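Local atomic coordinates of Slr0280 protein (Synechocystis sp., PDB entry 5H3K), a protein that is of unknown function but carries a region of the phosphodiester glycosidase (NAGPA) family, and so may cleave sugars from phosphodiester-linked glycosides. Residues Val65-Trp70 and Leu137-Asn142; Ser129-Phe134 and Leu144-Thr149; Ile279-Arg284 and Pro294-Thr299; Leu544-Asn549 and Thr582-Gly587. All coordinates share one frame; numbering follows the deposited sequence.

Contact 1 of 4, residues Val65-Trp70 and Leu137-Asn142; sequences VAWGQW and LQAQGN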
loop_
_atom_site.group_PDB
_atom_site.type_symbol
_atom_site.label_atom_id
_atom_site.label_comp_id
_atom_site.label_asym_id
_atom_site.label_seq_id
_atom_site.Cartn_x
_atom_site.Cartn_y
_atom_site.Cartn_z
ATOM N N VAL A 65 5.574 10.600 12.106
ATOM C CA VAL A 65 6.637 11.061 11.222
ATOM C C VAL A 65 7.968 10.493 11.710
ATOM O O VAL A 65 8.334 10.685 12.875
ATOM C CB VAL A 65 6.747 12.605 11.186
ATOM C CG1 VAL A 65 7.957 13.030 10.348
ATOM C CG2 VAL A 65 5.475 13.236 10.644
ATOM N N ALA A 66 8.690 9.797 10.833
ATOM C CA ALA A 66 9.997 9.268 11.211
ATOM C C ALA A 66 11.001 10.411 11.358
ATOM O O ALA A 66 11.042 11.328 10.533
ATOM C CB ALA A 66 10.485 8.259 10.173
ATOM N N TRP A 67 11.812 10.359 12.409
ATOM C CA TRP A 67 12.875 11.340 12.586
ATOM C C TRP A 67 14.130 10.670 13.123
ATOM O O TRP A 67 14.077 9.581 13.712
ATOM C CB TRP A 67 12.431 12.474 13.524
ATOM C CG TRP A 67 12.129 11.984 14.887
ATOM C CD1 TRP A 67 10.930 11.532 15.345
ATOM C CD2 TRP A 67 13.048 11.880 15.983
ATOM N NE1 TRP A 67 11.045 11.148 16.659
ATOM C CE2 TRP A 67 12.334 11.354 17.075
ATOM C CE3 TRP A 67 14.404 12.181 16.146
ATOM C CZ2 TRP A 67 12.932 11.118 18.317
ATOM C CZ3 TRP A 67 14.994 11.951 17.380
ATOM C CH2 TRP A 67 14.259 11.419 18.445
ATOM N N GLY A 68 15.262 11.319 12.889
ATOM C CA GLY A 68 16.524 10.873 13.447
ATOM C C GLY A 68 17.455 12.056 13.642
ATOM O O GLY A 68 17.363 13.054 12.922
ATOM N N GLN A 69 18.340 11.950 14.629
ATOM C CA GLN A 69 19.333 12.983 14.879
ATOM C C GLN A 69 20.718 12.368 14.866
ATOM O O GLN A 69 20.915 11.252 15.352
ATOM C CB GLN A 69 19.065 13.693 16.214
ATOM C CG GLN A 69 17.920 14.686 16.156
ATOM C CD GLN A 69 17.648 15.359 17.493
ATOM O OE1 GLN A 69 17.839 14.763 18.556
ATOM N NE2 GLN A 69 17.201 16.610 17.442
ATOM N N TRP A 70 21.673 13.096 14.292
ATOM C CA TRP A 70 23.039 12.604 14.199
ATOM C C TRP A 70 24.057 13.731 14.326
ATOM O O TRP A 70 23.699 14.911 14.335
ATOM C CB TRP A 70 23.255 11.842 12.886
ATOM C CG TRP A 70 23.131 12.695 11.659
ATOM C CD1 TRP A 70 24.142 13.313 10.984
ATOM C CD2 TRP A 70 21.924 13.017 10.959
ATOM N NE1 TRP A 70 23.640 13.997 9.901
ATOM C CE2 TRP A 70 22.279 13.839 9.869
ATOM C CE3 TRP A 70 20.574 12.704 11.156
ATOM C CZ2 TRP A 70 21.333 14.342 8.969
ATOM C CZ3 TRP A 70 19.635 13.205 10.259
ATOM C CH2 TRP A 70 20.021 14.014 9.183
ATOM N N LEU A 137 16.218 21.931 18.188
ATOM C CA LEU A 137 15.198 20.883 18.087
ATOM C C LEU A 137 15.435 19.784 19.115
ATOM O O LEU A 137 16.480 19.124 19.094
ATOM C CB LEU A 137 15.232 20.267 16.685
ATOM C CG LEU A 137 14.719 21.168 15.565
ATOM C CD1 LEU A 137 15.194 20.710 14.183
ATOM C CD2 LEU A 137 13.220 21.166 15.626
ATOM N N GLN A 138 14.469 19.568 20.003
ATOM C CA GLN A 138 14.685 18.648 21.117
ATOM C C GLN A 138 13.793 17.420 21.111
ATOM O O GLN A 138 12.574 17.513 20.967
ATOM C CB GLN A 138 14.564 19.366 22.469
ATOM C CG GLN A 138 15.760 20.242 22.824
ATOM C CD GLN A 138 16.075 20.224 24.310
ATOM O OE1 GLN A 138 15.375 19.586 25.097
ATOM N NE2 GLN A 138 17.138 20.914 24.696
ATOM N N ALA A 139 14.425 16.267 21.300
ATOM C CA ALA A 139 13.730 14.993 21.317
ATOM C C ALA A 139 13.376 14.599 22.735
ATOM O O ALA A 139 14.114 14.893 23.673
ATOM C CB ALA A 139 14.588 13.928 20.688
ATOM N N GLN A 140 12.251 13.914 22.878
ATOM C CA GLN A 140 11.792 13.439 24.167
ATOM C C GLN A 140 11.445 11.970 23.996
ATOM O O GLN A 140 10.274 11.601 23.852
ATOM C CB GLN A 140 10.567 14.239 24.595
ATOM C CG GLN A 140 10.118 14.011 26.018
ATOM C CD GLN A 140 9.382 15.217 26.568
ATOM O OE1 GLN A 140 9.602 16.344 26.117
ATOM N NE2 GLN A 140 8.501 14.989 27.541
ATOM N N GLY A 141 12.475 11.131 23.976
ATOM C CA GLY A 141 12.293 9.713 23.730
ATOM C C GLY A 141 11.975 9.446 22.272
ATOM O O GLY A 141 12.772 9.760 21.385
ATOM N N ASN A 142 10.796 8.881 22.027
ATOM C CA ASN A 142 10.383 8.510 20.684
ATOM C C ASN A 142 9.784 9.694 19.908
ATOM O O ASN A 142 9.535 9.600 18.699
ATOM C CB ASN A 142 9.396 7.343 20.766
ATOM C CG ASN A 142 8.921 6.883 19.410
ATOM O OD1 ASN A 142 9.697 6.354 18.615
ATOM N ND2 ASN A 142 7.631 7.069 19.137
#
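The indole of Trp-67 meets Gly-141 and Asn-142 with its edge: both of their carbonyl oxygens lie near the ring plane, whereas the methyl of Ala-139 approaches the ring obliquely. Ile-56, Leu-80 and Gln-51 also touch the indole. The contact belongs to a mixed beta sheet, in which strand 61-72 faces the turn that leads from strand 138-140 to strand 143-145. A chi1 of 63° places CG of Trp-67 between its backbone N and carbonyl carbon. The ring carries its one N-H to the turn, where NE1 donates to Asn-142 O over 3.0 Å, from above the carbonyl plane and not along a lone pair. CZ2 lies 3.4 Å from Gly-141 O, and CH2 presses on Ala-139 CB at 3.4 Å, where a small side chain suits the close approach. Gly-141, at a phi of 74°, takes a conformation that favours glycine. A leucine in place of Trp-67 would probably leave Asn-142 O without this donor and open a gap beside Ala-139. At the other end of the contact Gln-69 stretches out its extended chain; NE2 also bonds to Thr-78 OG1, while across the contact it donates to Leu-137 O at 3.1 Å, with that oxygen lying in the plane of the Gln-69 amide.

Contact 2 of 4, residues Ser129-Phe134 and Leu144-Thr149; sequences SLLQGF and LVMPNT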
loop_
_atom_site.group_PDB
_atom_site.type_symbol
_atom_site.label_atom_id
_atom_site.label_comp_id
_atom_site.label_asym_id
_atom_site.label_seq_id
_atom_site.Cartn_x
_atom_site.Cartn_y
_atom_site.Cartn_z
ATOM N N SER A 129 18.976 23.503 9.286
ATOM C CA SER A 129 19.116 24.894 8.860
ATOM C C SER A 129 17.777 25.536 8.554
ATOM O O SER A 129 17.538 26.704 8.886
ATOM C CB SER A 129 20.027 24.995 7.642
ATOM O OG SER A 129 21.373 24.775 8.022
ATOM N N LEU A 130 16.911 24.763 7.905
ATOM C CA LEU A 130 15.581 25.221 7.534
ATOM C C LEU A 130 14.848 25.812 8.727
ATOM O O LEU A 130 14.188 26.843 8.617
ATOM C CB LEU A 130 14.769 24.046 6.987
ATOM C CG LEU A 130 13.374 24.349 6.449
ATOM C CD1 LEU A 130 13.463 25.265 5.245
ATOM C CD2 LEU A 130 12.678 23.052 6.079
ATOM N N LEU A 131 14.976 25.151 9.869
ATOM C CA LEU A 131 14.186 25.494 11.052
ATOM C C LEU A 131 15.018 26.165 12.128
ATOM O O LEU A 131 14.575 26.286 13.270
ATOM C CB LEU A 131 13.556 24.236 11.635
ATOM C CG LEU A 131 12.668 23.464 10.662
ATOM C CD1 LEU A 131 12.141 22.202 11.319
ATOM C CD2 LEU A 131 11.536 24.371 10.197
ATOM N N GLN A 132 16.220 26.598 11.758
ATOM C CA GLN A 132 17.182 27.130 12.725
ATOM C C GLN A 132 16.663 28.351 13.491
ATOM O O GLN A 132 16.917 28.497 14.689
ATOM C CB GLN A 132 18.512 27.456 12.033
ATOM C CG GLN A 132 19.732 27.164 12.897
ATOM C CD GLN A 132 20.953 26.778 12.076
ATOM O OE1 GLN A 132 21.259 27.409 11.060
ATOM N NE2 GLN A 132 21.654 25.726 12.507
ATOM N N GLY A 133 15.922 29.214 12.800
ATOM C CA GLY A 133 15.404 30.421 13.413
ATOM C C GLY A 133 14.483 30.164 14.589
ATOM O O GLY A 133 14.258 31.057 15.407
ATOM N N PHE A 134 13.955 28.946 14.689
ATOM C CA PHE A 134 12.930 28.652 15.684
ATOM C C PHE A 134 13.460 27.987 16.949
ATOM O O PHE A 134 12.684 27.607 17.834
ATOM C CB PHE A 134 11.804 27.829 15.050
ATOM C CG PHE A 134 11.244 28.453 13.807
ATOM C CD1 PHE A 134 10.646 29.704 13.860
ATOM C CD2 PHE A 134 11.329 27.803 12.582
ATOM C CE1 PHE A 134 10.134 30.302 12.710
ATOM C CE2 PHE A 134 10.819 28.387 11.429
ATOM C CZ PHE A 134 10.216 29.641 11.494
ATOM N N LEU A 144 9.915 13.695 18.654
ATOM C CA LEU A 144 10.643 14.939 18.418
ATOM C C LEU A 144 9.679 16.106 18.575
ATOM O O LEU A 144 8.658 16.171 17.886
ATOM C CB LEU A 144 11.247 14.953 17.013
ATOM C CG LEU A 144 11.968 16.222 16.526
ATOM C CD1 LEU A 144 13.256 16.473 17.308
ATOM C CD2 LEU A 144 12.281 16.107 15.044
ATOM N N VAL A 145 9.986 17.038 19.472
ATOM C CA VAL A 145 9.092 18.165 19.692
ATOM C C VAL A 145 9.406 19.297 18.722
ATOM O O VAL A 145 10.501 19.865 18.749
ATOM C CB VAL A 145 9.176 18.679 21.151
ATOM C CG1 VAL A 145 8.187 19.824 21.370
ATOM C CG2 VAL A 145 8.902 17.541 22.122
ATOM N N MET A 146 8.447 19.619 17.859
ATOM C CA MET A 146 8.652 20.660 16.863
ATOM C C MET A 146 8.621 22.039 17.524
ATOM O O MET A 146 7.905 22.253 18.506
ATOM C CB MET A 146 7.613 20.562 15.740
ATOM C CG MET A 146 7.600 19.212 15.024
ATOM S SD MET A 146 9.208 18.778 14.311
ATOM C CE MET A 146 9.412 20.122 13.150
ATOM N N PRO A 147 9.404 22.981 16.988
ATOM C CA PRO A 147 9.531 24.270 17.668
ATOM C C PRO A 147 8.293 25.131 17.466
ATOM O O PRO A 147 7.559 24.954 16.491
ATOM C CB PRO A 147 10.740 24.907 16.978
ATOM C CG PRO A 147 10.729 24.326 15.585
ATOM C CD PRO A 147 10.173 22.931 15.727
ATOM N N ASN A 148 8.071 26.053 18.394
ATOM C CA ASN A 148 7.013 27.048 18.269
ATOM C C ASN A 148 7.420 28.133 17.265
ATOM O O ASN A 148 8.420 28.820 17.454
ATOM C CB ASN A 148 6.750 27.660 19.648
ATOM C CG ASN A 148 5.437 28.418 19.722
ATOM O OD1 ASN A 148 4.648 28.431 18.772
ATOM N ND2 ASN A 148 5.198 29.061 20.864
ATOM N N THR A 149 6.675 28.281 16.176
ATOM C CA THR A 149 7.006 29.335 15.228
ATOM C C THR A 149 6.329 30.670 15.556
ATOM O O THR A 149 6.597 31.678 14.893
ATOM C CB THR A 149 6.662 28.936 13.789
ATOM O OG1 THR A 149 5.239 28.935 13.631
ATOM C CG2 THR A 149 7.236 27.553 13.465
#
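Phe-134 N donates to Leu-131 O over 3.1 Å, an i to i-3 bond that winds residues 132-134 into a short 3-10 segment and presents both side chains to Leu-144-Thr-149. A type I turn from Ser-129 to Gln-132 runs into it, Gln-132 belonging to both. Between the two segments the contact is apolar. Phe-134 has CG beside its backbone N, anti to the carbonyl carbon (chi1 -53°), and in this position the ring meets Thr-149 with a face. The methyl CG2 of Thr-149 stands almost on the ring normal, 3.9 Å from the centroid of the Phe-134 ring and 4° off axis, a well-aligned CH-pi contact. Threonine suits the place because its two branches do different work: CG2 meets the aromatic face while OG1 bonds to Pro-174 O. Nearer the backbone, CB of Phe-134 rests against CB of Pro-147 at 3.7 Å, and the same Pro-147 CB is 3.4 Å from Phe-134 O; the rigid proline ring also touches Leu-137. Deeper in, Met-146 bends at chi2 and chi3, bringing its CE to 3.9 Å from CD1 of Leu-131. Around this pair Ile-56, Ile-58 and Phe-176 border the methionine, and Trp-106 borders the leucine. This is apolar packing of a loop on the end of a strand: the turn following strand 122-126 covers the chain where it leaves strand 143-145 of the mixed beta sheet.

Contact 3 of 4, residues Ile279-Arg284 and Pro294-Thr299; sequences ITWQQR and PVTTVT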
loop_
_atom_site.group_PDB
_atom_site.type_symbol
_atom_site.label_atom_id
_atom_site.label_comp_id
_atom_site.label_asym_id
_atom_site.label_seq_id
_atom_site.Cartn_x
_atom_site.Cartn_y
_atom_site.Cartn_z
ATOM N N ILE A 279 15.002 3.753 -6.884
ATOM C CA ILE A 279 13.590 4.063 -6.612
ATOM C C ILE A 279 13.214 5.496 -6.990
ATOM O O ILE A 279 13.808 6.456 -6.486
ATOM C CB ILE A 279 13.216 3.842 -5.132
ATOM C CG1 ILE A 279 13.435 2.384 -4.717
ATOM C CG2 ILE A 279 11.752 4.238 -4.896
ATOM C CD1 ILE A 279 13.092 2.089 -3.276
ATOM N N THR A 280 12.211 5.635 -7.852
ATOM C CA THR A 280 11.726 6.944 -8.296
ATOM C C THR A 280 10.217 7.099 -8.105
ATOM O O THR A 280 9.437 6.229 -8.510
ATOM C CB THR A 280 12.073 7.165 -9.766
ATOM O OG1 THR A 280 13.489 7.040 -9.925
ATOM C CG2 THR A 280 11.636 8.554 -10.230
ATOM N N TRP A 281 9.817 8.209 -7.481
ATOM C CA TRP A 281 8.409 8.508 -7.199
ATOM C C TRP A 281 7.915 9.577 -8.182
ATOM O O TRP A 281 8.578 10.595 -8.371
ATOM C CB TRP A 281 8.298 8.958 -5.723
ATOM C CG TRP A 281 7.152 9.862 -5.327
ATOM C CD1 TRP A 281 5.895 9.908 -5.850
ATOM C CD2 TRP A 281 7.190 10.852 -4.288
ATOM N NE1 TRP A 281 5.143 10.859 -5.191
ATOM C CE2 TRP A 281 5.917 11.455 -4.243
ATOM C CE3 TRP A 281 8.174 11.269 -3.399
ATOM C CZ2 TRP A 281 5.611 12.470 -3.328
ATOM C CZ3 TRP A 281 7.867 12.280 -2.494
ATOM C CH2 TRP A 281 6.598 12.864 -2.466
ATOM N N GLN A 282 6.782 9.335 -8.849
ATOM C CA GLN A 282 6.240 10.331 -9.768
ATOM C C GLN A 282 4.770 10.559 -9.542
ATOM O O GLN A 282 4.035 9.626 -9.205
ATOM C CB GLN A 282 6.471 9.929 -11.234
ATOM C CG GLN A 282 7.935 9.839 -11.610
ATOM C CD GLN A 282 8.163 9.109 -12.920
ATOM O OE1 GLN A 282 8.553 7.935 -12.941
ATOM N NE2 GLN A 282 7.930 9.804 -14.019
ATOM N N GLN A 283 4.354 11.811 -9.717
ATOM C CA GLN A 283 2.941 12.164 -9.792
ATOM C C GLN A 283 2.731 12.753 -11.188
ATOM O O GLN A 283 3.460 13.661 -11.590
ATOM C CB GLN A 283 2.562 13.165 -8.696
ATOM C CG GLN A 283 1.094 13.548 -8.688
ATOM C CD GLN A 283 0.186 12.368 -8.385
ATOM O OE1 GLN A 283 0.513 11.525 -7.533
ATOM N NE2 GLN A 283 -0.958 12.287 -9.088
ATOM N N ARG A 284 1.767 12.217 -11.928
ATOM C CA ARG A 284 1.576 12.553 -13.342
ATOM C C ARG A 284 0.102 12.623 -13.683
ATOM O O ARG A 284 -0.737 12.075 -12.963
ATOM C CB ARG A 284 2.189 11.456 -14.226
ATOM C CG ARG A 284 3.683 11.554 -14.454
ATOM C CD ARG A 284 4.177 10.370 -15.276
ATOM N NE ARG A 284 4.319 9.158 -14.467
ATOM C CZ ARG A 284 4.918 8.055 -14.890
ATOM N NH1 ARG A 284 5.014 6.998 -14.094
ATOM N NH2 ARG A 284 5.425 8.022 -16.116
ATOM N N PRO A 294 -5.126 11.692 -12.877
ATOM C CA PRO A 294 -3.940 11.845 -12.022
ATOM C C PRO A 294 -3.497 10.458 -11.552
ATOM O O PRO A 294 -4.336 9.688 -11.067
ATOM C CB PRO A 294 -4.451 12.677 -10.834
ATOM C CG PRO A 294 -5.738 13.316 -11.326
ATOM C CD PRO A 294 -6.328 12.303 -12.286
ATOM N N VAL A 295 -2.215 10.131 -11.726
ATOM C CA VAL A 295 -1.690 8.820 -11.347
ATOM C C VAL A 295 -0.419 8.935 -10.503
ATOM O O VAL A 295 0.490 9.715 -10.816
ATOM C CB VAL A 295 -1.403 7.943 -12.598
ATOM C CG1 VAL A 295 -0.715 6.647 -12.214
ATOM C CG2 VAL A 295 -2.695 7.632 -13.352
ATOM N N THR A 296 -0.357 8.163 -9.419
ATOM C CA THR A 296 0.834 8.091 -8.592
ATOM C C THR A 296 1.580 6.793 -8.863
ATOM O O THR A 296 0.984 5.703 -8.877
ATOM C CB THR A 296 0.485 8.111 -7.096
ATOM O OG1 THR A 296 -0.487 9.130 -6.836
ATOM C CG2 THR A 296 1.734 8.373 -6.274
ATOM N N THR A 297 2.885 6.897 -9.098
ATOM C CA THR A 297 3.693 5.706 -9.327
ATOM C C THR A 297 4.954 5.713 -8.485
ATOM O O THR A 297 5.500 6.769 -8.144
ATOM C CB THR A 297 4.108 5.550 -10.802
ATOM O OG1 THR A 297 4.883 6.688 -11.206
ATOM C CG2 THR A 297 2.889 5.414 -11.706
ATOM N N VAL A 298 5.430 4.519 -8.172
ATOM C CA VAL A 298 6.782 4.365 -7.663
ATOM C C VAL A 298 7.426 3.310 -8.527
ATOM O O VAL A 298 6.874 2.219 -8.710
ATOM C CB VAL A 298 6.824 3.956 -6.201
ATOM C CG1 VAL A 298 8.259 3.749 -5.773
ATOM C CG2 VAL A 298 6.147 5.020 -5.334
ATOM N N THR A 299 8.576 3.654 -9.094
ATOM C CA THR A 299 9.259 2.763 -10.016
ATOM C C THR A 299 10.525 2.250 -9.347
ATOM O O THR A 299 11.309 3.021 -8.783
ATOM C CB THR A 299 9.590 3.464 -11.351
ATOM O OG1 THR A 299 8.370 3.863 -11.999
ATOM C CG2 THR A 299 10.357 2.514 -12.273
HETATM O O HOH W 1 7.564 6.326 -10.901
HETATM O O HOH W 2 -3.107 10.432 -7.968
HETATM O O HOH W 3 2.975 8.823 -12.032
#
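Gln-283 and Thr-296 meet obliquely on one face of the antiparallel beta hairpin formed by strands 279-288 and 291-300, while Arg-284 crosses Thr-297 at about a right angle on the other. Six backbone hydrogen bonds pair Thr-280 with Thr-299, Gln-282 with Thr-297 and Arg-284 with Val-295. On the face of Trp-281 and Val-298, the Gln-283 chain leaves with CG anti to N and folds over at chi2 (64°), which turns OE1 toward the neighbouring strand. There a lone pair of OE1 accepts from Thr-296 OG1 at 2.7 Å, and a water joins Thr-296 OG1 to Gln-283 NE2. A leucine in place of Gln-283 would probably leave the Thr-296 hydroxyl without this acceptor and the water without its amide donor. Ile-279 adds apolar packing, its CG2 lying 3.6 Å from Val-298 CG1. Beta-branched residues such as these suit extended strands. On the opposite face the amide NE2 of Gln-282 sits over the centre of the Arg-284 guanidinium, 3.5 Å above its plane. Three groups grip Thr-297 OG1: it donates to one water, accepts from another, and accepts from Arg-284 NH1 at 2.9 Å, the hydroxyl oxygen lying 16° out of the guanidinium plane.

Contact 4 of 4, residues Leu544-Asn549 and Thr582-Gly587; sequences LVASHN and TSLALG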
loop_
_atom_site.group_PDB
_atom_site.type_symbol
_atom_site.label_atom_id
_atom_site.label_comp_id
_atom_site.label_asym_id
_atom_site.label_seq_id
_atom_site.Cartn_x
_atom_site.Cartn_y
_atom_site.Cartn_z
ATOM N N LEU A 544 4.768 0.354 -9.412
ATOM C CA LEU A 544 3.584 0.255 -8.569
ATOM C C LEU A 544 2.729 1.467 -8.912
ATOM O O LEU A 544 3.230 2.604 -8.933
ATOM C CB LEU A 544 3.968 0.264 -7.091
ATOM C CG LEU A 544 5.036 -0.740 -6.647
ATOM C CD1 LEU A 544 5.240 -0.651 -5.139
ATOM C CD2 LEU A 544 4.656 -2.162 -7.027
ATOM N N VAL A 545 1.442 1.244 -9.174
ATOM C CA VAL A 545 0.570 2.289 -9.727
ATOM C C VAL A 545 -0.736 2.435 -8.949
ATOM O O VAL A 545 -1.412 1.441 -8.684
ATOM C CB VAL A 545 0.185 1.937 -11.187
ATOM C CG1 VAL A 545 -0.668 3.055 -11.805
ATOM C CG2 VAL A 545 1.428 1.668 -12.020
ATOM N N ALA A 546 -1.082 3.668 -8.585
ATOM C CA ALA A 546 -2.372 3.976 -7.952
ATOM C C ALA A 546 -3.048 5.105 -8.719
ATOM O O ALA A 546 -2.449 6.173 -8.907
ATOM C CB ALA A 546 -2.172 4.394 -6.476
ATOM N N SER A 547 -4.285 4.877 -9.152
ATOM C CA SER A 547 -5.068 5.892 -9.853
ATOM C C SER A 547 -6.400 6.104 -9.152
ATOM O O SER A 547 -6.968 5.182 -8.570
ATOM C CB SER A 547 -5.303 5.507 -11.314
ATOM O OG SER A 547 -6.161 4.385 -11.402
ATOM N N HIS A 548 -6.918 7.323 -9.210
ATOM C CA HIS A 548 -8.237 7.565 -8.624
ATOM C C HIS A 548 -9.197 8.136 -9.660
ATOM O O HIS A 548 -9.308 7.571 -10.750
ATOM C CB HIS A 548 -8.106 8.371 -7.328
ATOM C CG HIS A 548 -7.322 7.639 -6.272
ATOM N ND1 HIS A 548 -7.888 6.659 -5.487
ATOM C CD2 HIS A 548 -6.019 7.712 -5.917
ATOM C CE1 HIS A 548 -6.965 6.170 -4.669
ATOM N NE2 HIS A 548 -5.826 6.787 -4.908
ATOM N N ASN A 549 -9.911 9.211 -9.346
ATOM C CA ASN A 549 -10.881 9.747 -10.305
ATOM C C ASN A 549 -10.196 10.531 -11.401
ATOM O O ASN A 549 -9.200 11.227 -11.146
ATOM C CB ASN A 549 -11.882 10.675 -9.606
ATOM C CG ASN A 549 -12.808 9.929 -8.668
ATOM O OD1 ASN A 549 -13.964 9.668 -8.998
ATOM N ND2 ASN A 549 -12.304 9.577 -7.495
ATOM N N THR A 582 -7.273 0.748 -2.593
ATOM C CA THR A 582 -6.106 1.338 -3.265
ATOM C C THR A 582 -5.347 2.263 -2.317
ATOM O O THR A 582 -5.920 3.187 -1.758
ATOM C CB THR A 582 -6.492 2.094 -4.554
ATOM O OG1 THR A 582 -6.930 1.145 -5.541
ATOM C CG2 THR A 582 -5.276 2.853 -5.114
ATOM N N SER A 583 -4.051 2.006 -2.149
ATOM C CA SER A 583 -3.201 2.822 -1.288
ATOM C C SER A 583 -1.732 2.490 -1.555
ATOM O O SER A 583 -1.358 1.324 -1.707
ATOM C CB SER A 583 -3.584 2.616 0.186
ATOM O OG SER A 583 -3.981 1.261 0.409
ATOM N N LEU A 584 -0.916 3.529 -1.634
ATOM C CA LEU A 584 0.489 3.392 -2.011
ATOM C C LEU A 584 1.303 4.191 -1.010
ATOM O O LEU A 584 1.121 5.409 -0.899
ATOM C CB LEU A 584 0.689 3.942 -3.432
ATOM C CG LEU A 584 2.097 4.097 -4.010
ATOM C CD1 LEU A 584 2.833 2.776 -3.910
ATOM C CD2 LEU A 584 2.004 4.558 -5.462
ATOM N N ALA A 585 2.186 3.512 -0.265
ATOM C CA ALA A 585 2.941 4.164 0.812
ATOM C C ALA A 585 4.420 4.249 0.466
ATOM O O ALA A 585 4.995 3.298 -0.064
ATOM C CB ALA A 585 2.754 3.433 2.161
ATOM N N LEU A 586 5.036 5.387 0.779
ATOM C CA LEU A 586 6.463 5.573 0.556
ATOM C C LEU A 586 7.048 6.198 1.808
ATOM O O LEU A 586 6.567 7.237 2.273
ATOM C CB LEU A 586 6.709 6.470 -0.671
ATOM C CG LEU A 586 8.183 6.781 -0.984
ATOM C CD1 LEU A 586 8.908 5.520 -1.446
ATOM C CD2 LEU A 586 8.314 7.911 -2.021
ATOM N N GLY A 587 8.079 5.565 2.363
ATOM C CA GLY A 587 8.622 6.002 3.641
ATOM C C GLY A 587 7.559 6.030 4.730
ATOM O O GLY A 587 7.565 6.909 5.594
#
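Two segments of the phosphodiester glycosidase family region meet here, where two beta sheets pack: strand 542-547, within an antiparallel sheet of eight strands, turns Leu-544 and Ala-546 toward Thr-582, just ahead of strand 584-586 of another sheet, and Leu-584, the first residue of that strand. The touching stretches run 130° apart, and the contact is made almost wholly by side chains. Ala-546 lies at the centre, its CB 3.7 Å from Thr-582 CG2 and 4.2 Å from Leu-584 CB; a single methyl suits a place where two neighbours of the opposing segment meet it. Leu-584, with CG anti to its backbone N (chi1 172°), spreads its two methyls beside Leu-544, CD1 lying 4.2 Å from Leu-544 CB and CD2 4.2 Å from Leu-544 O. Ile-338 borders both leucines and extends this buried apolar layer. At the other end the chemistry becomes polar. His-548 and Thr-582 come from opposite directions, and both imidazole nitrogens are bonded: ND1 to Ser-530 OG and NE2 to Asp-592 OD2, which fixes the rotation of the ring. The other oxygen of Asp-592 receives the backbone N of Leu-584, and so one carboxylate joins the histidine that follows strand 542-547 to strand 584-586. Thr-582 divides its branches likewise: OG1 bonds to Ser-532 OG, leaving the methyl CG2 for the histidine, where it meets CE1 of His-548 obliquely at 3.7 Å.

How the contacts relate
The four contacts form two pairs. Contacts 1 and 2 interlock along the chain, their segments alternating, and their centres lie 12 Å apart; the backbone joins them where Gln-138 O lies 3.0 Å from Val-145 N, a probable hydrogen bond between neighbouring strands. Contacts 3 and 4, with centres 9 Å apart, meet in the eight-stranded sheet, to which contact 4 gives only strand 542-547; Val-298 O and Leu-544 N, at 2.9 Å, set that strand beside the second strand of the contact 3 hairpin. Contact 4 lies wholly in the glycosidase-family region. Centres of different pairs are 28 to 31 Å apart, although the nearest atoms of contacts 1 and 4 come within about 6 Å.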